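PDB 7C7U: biofilm-associated surface protein from Staphylococcus aureus, which is a cell wall-anchored, calcium-binding surface protein that probably promotes biofilm formation and switches functional amyloid assembly in response to calcium. Local coordinates for residues A252-D258 / T363-T369. Numbering follows the deposited sequence.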
loop_
_atom_site.group_PDB
_atom_site.type_symbol
_atom_site.label_atom_id
_atom_site.label_comp_id
_atom_site.label_asym_id
_atom_site.label_seq_id
_atom_site.Cartn_x
_atom_site.Cartn_y
_atom_site.Cartn_z
ATOM N N ALA A 252 -7.961 -14.490 32.195
ATOM C CA ALA A 252 -7.620 -13.134 31.774
ATOM C C ALA A 252 -7.134 -13.137 30.334
ATOM O O ALA A 252 -6.494 -14.092 29.888
ATOM C CB ALA A 252 -6.538 -12.528 32.679
ATOM N N TYR A 253 -7.424 -12.044 29.609
ATOM C CA TYR A 253 -6.840 -11.812 28.300
ATOM C C TYR A 253 -5.647 -10.872 28.448
ATOM O O TYR A 253 -5.749 -9.826 29.101
ATOM C CB TYR A 253 -7.861 -11.216 27.326
ATOM C CG TYR A 253 -7.300 -11.076 25.935
ATOM C CD1 TYR A 253 -6.914 -12.200 25.215
ATOM C CD2 TYR A 253 -7.148 -9.812 25.333
ATOM C CE1 TYR A 253 -6.381 -12.091 23.959
ATOM C CE2 TYR A 253 -6.614 -9.700 24.085
ATOM C CZ TYR A 253 -6.249 -10.827 23.392
ATOM O OH TYR A 253 -5.733 -10.695 22.134
ATOM N N ASN A 254 -4.534 -11.234 27.814
ATOM C CA ASN A 254 -3.254 -10.550 27.950
ATOM C C ASN A 254 -2.781 -10.122 26.570
ATOM O O ASN A 254 -2.958 -10.855 25.594
ATOM C CB ASN A 254 -2.209 -11.483 28.600
ATOM C CG ASN A 254 -2.702 -12.091 29.897
ATOM O OD1 ASN A 254 -2.396 -11.599 30.982
ATOM N ND2 ASN A 254 -3.502 -13.158 29.790
ATOM N N TYR A 255 -2.171 -8.941 26.474
ATOM C CA TYR A 255 -1.833 -8.394 25.166
ATOM C C TYR A 255 -0.518 -7.625 25.267
ATOM O O TYR A 255 -0.181 -7.065 26.313
ATOM C CB TYR A 255 -2.996 -7.509 24.615
ATOM C CG TYR A 255 -3.567 -6.595 25.670
ATOM C CD1 TYR A 255 -3.045 -5.315 25.856
ATOM C CD2 TYR A 255 -4.571 -7.030 26.526
ATOM C CE1 TYR A 255 -3.538 -4.484 26.852
ATOM C CE2 TYR A 255 -5.067 -6.220 27.531
ATOM C CZ TYR A 255 -4.542 -4.948 27.697
ATOM O OH TYR A 255 -5.029 -4.135 28.701
ATOM N N GLN A 256 0.256 -7.663 24.185
ATOM C CA GLN A 256 1.537 -6.968 24.098
ATOM C C GLN A 256 1.496 -6.065 22.872
ATOM O O GLN A 256 1.295 -6.545 21.752
ATOM C CB GLN A 256 2.702 -7.964 24.015
ATOM C CG GLN A 256 2.754 -8.966 25.216
ATOM C CD GLN A 256 4.069 -9.757 25.297
ATOM O OE1 GLN A 256 4.771 -9.918 24.301
ATOM N NE2 GLN A 256 4.391 -10.275 26.492
ATOM N N ILE A 257 1.668 -4.759 23.077
ATOM C CA ILE A 257 1.658 -3.781 21.984
ATOM C C ILE A 257 3.091 -3.296 21.786
ATOM O O ILE A 257 3.753 -2.906 22.752
ATOM C CB ILE A 257 0.700 -2.610 22.278
ATOM C CG1 ILE A 257 -0.670 -3.117 22.742
ATOM C CG2 ILE A 257 0.534 -1.653 21.048
ATOM C CD1 ILE A 257 -1.427 -3.929 21.684
ATOM N N ASP A 258 3.576 -3.345 20.545
ATOM C CA ASP A 258 4.940 -2.927 20.234
ATOM C C ASP A 258 5.245 -1.562 20.848
ATOM O O ASP A 258 4.535 -0.584 20.595
ATOM C CB ASP A 258 5.126 -2.874 18.716
ATOM C CG ASP A 258 6.581 -2.777 18.307
ATOM O OD1 ASP A 258 7.276 -1.843 18.758
ATOM O OD2 ASP A 258 7.044 -3.637 17.541
ATOM N N THR A 363 5.480 -5.605 16.183
ATOM C CA THR A 363 5.020 -6.933 16.568
ATOM C C THR A 363 4.118 -6.848 17.783
ATOM O O THR A 363 4.204 -5.906 18.573
ATOM C CB THR A 363 6.202 -7.874 16.822
ATOM O OG1 THR A 363 7.116 -7.258 17.718
ATOM C CG2 THR A 363 6.920 -8.180 15.508
ATOM N N PHE A 364 3.209 -7.832 17.888
ATOM C CA PHE A 364 2.177 -7.879 18.913
ATOM C C PHE A 364 1.984 -9.330 19.340
ATOM O O PHE A 364 2.369 -10.257 18.616
ATOM C CB PHE A 364 0.842 -7.331 18.412
ATOM C CG PHE A 364 0.981 -6.042 17.667
ATOM C CD1 PHE A 364 1.361 -6.040 16.334
ATOM C CD2 PHE A 364 0.797 -4.841 18.321
ATOM C CE1 PHE A 364 1.524 -4.831 15.647
ATOM C CE2 PHE A 364 0.963 -3.639 17.640
ATOM C CZ PHE A 364 1.325 -3.646 16.309
ATOM N N ALA A 365 1.397 -9.503 20.522
ATOM C CA ALA A 365 1.047 -10.836 21.037
ATOM C C ALA A 365 -0.218 -10.754 21.884
ATOM O O ALA A 365 -0.520 -9.717 22.490
ATOM C CB ALA A 365 2.193 -11.467 21.855
ATOM N N GLY A 366 -0.942 -11.877 21.942
ATOM C CA GLY A 366 -2.126 -11.995 22.774
ATOM C C GLY A 366 -2.259 -13.438 23.229
ATOM O O GLY A 366 -1.814 -14.357 22.540
ATOM N N TYR A 367 -2.826 -13.631 24.410
ATOM C CA TYR A 367 -2.971 -14.978 24.975
ATOM C C TYR A 367 -3.919 -14.917 26.161
ATOM O O TYR A 367 -4.117 -13.863 26.771
ATOM C CB TYR A 367 -1.611 -15.590 25.395
ATOM C CG TYR A 367 -0.812 -14.756 26.381
ATOM C CD1 TYR A 367 -0.009 -13.684 25.941
ATOM C CD2 TYR A 367 -0.842 -15.031 27.739
ATOM C CE1 TYR A 367 0.720 -12.931 26.845
ATOM C CE2 TYR A 367 -0.121 -14.277 28.648
ATOM C CZ TYR A 367 0.667 -13.233 28.189
ATOM O OH TYR A 367 1.372 -12.479 29.096
ATOM N N LEU A 368 -4.517 -16.071 26.471
ATOM C CA LEU A 368 -5.371 -16.249 27.632
ATOM C C LEU A 368 -4.585 -16.962 28.728
ATOM O O LEU A 368 -3.768 -17.845 28.455
ATOM C CB LEU A 368 -6.628 -17.076 27.280
ATOM C CG LEU A 368 -7.628 -16.348 26.366
ATOM C CD1 LEU A 368 -8.555 -17.316 25.632
ATOM C CD2 LEU A 368 -8.421 -15.379 27.234
ATOM N N THR A 369 -4.872 -16.601 29.975
ATOM C CA THR A 369 -4.259 -17.252 31.127
ATOM C C THR A 369 -5.347 -17.658 32.103
ATOM O O THR A 369 -6.408 -17.037 32.163
ATOM C CB THR A 369 -3.266 -16.346 31.883
ATOM O OG1 THR A 369 -3.896 -15.082 32.153
ATOM C CG2 THR A 369 -1.962 -16.157 31.094
HETATM O O HOH W 1 -2.093 -12.562 33.529
HETATM O O HOH W 2 2.483 -10.147 28.828
HETATM O O HOH W 3 9.168 -5.801 17.072
#
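Asn254 and Tyr367 pair across two antiparallel strands and exchange backbone hydrogen bonds both ways, Asn254 N to Tyr367 O spanning 2.9 Å. The side-chain amide of Asn254 returns to the same oxygen: ND2 donates to Tyr367 O at 3.2 Å from well above the carbonyl plane, while the acceptor lies within the plane of the amide. Its second N-H reaches Thr369 OG1 (3.1 Å), and OD1 accepts from a water and also hydrogen-bonds to Thr303 OG1, so the amide's rotation is fixed from both ends.

Two further hydrogen-bonded pairs, Ala252 with Thr369 and Gln256 with Ala365, continue the register, Gln256 N lying 2.8 Å from Ala365 O. At the far end a carboxylate extends it: Asp258 OD2 accepts from Thr363 N (2.9 Å) on its anti lone pair, the one away from OD1, while Asp258 OD1 takes the backbone N of Asp260.

Tyr367 has CG between its backbone N and carbonyl carbon (chi1 56°), which brings the ring over Asn254. Asn254 CB lies 3.5 Å from the ring centroid, 19° off the normal, a CH-pi contact. Amide and ring planes are only 8° apart. A water joins Tyr367 OH to Gln256 NE2, which also hydrogen-bonds to Asp194 OD2.

On the other face, Leu368 CD2 meets the edge of the Tyr253 ring at CD1 (4.1 Å), and Ile257 CG2 lies in plane at the Phe364 edge. Tyr253, Ile257 and Phe364 also touch strand 323-331 of a second sheet, and Tyr253 OH hydrogen-bonds to Gln233 OE1. The strands form the central pair of a four-stranded antiparallel sheet, between strands 301-305 and 381-388, packed face to face on its neighbour as in a beta sandwich.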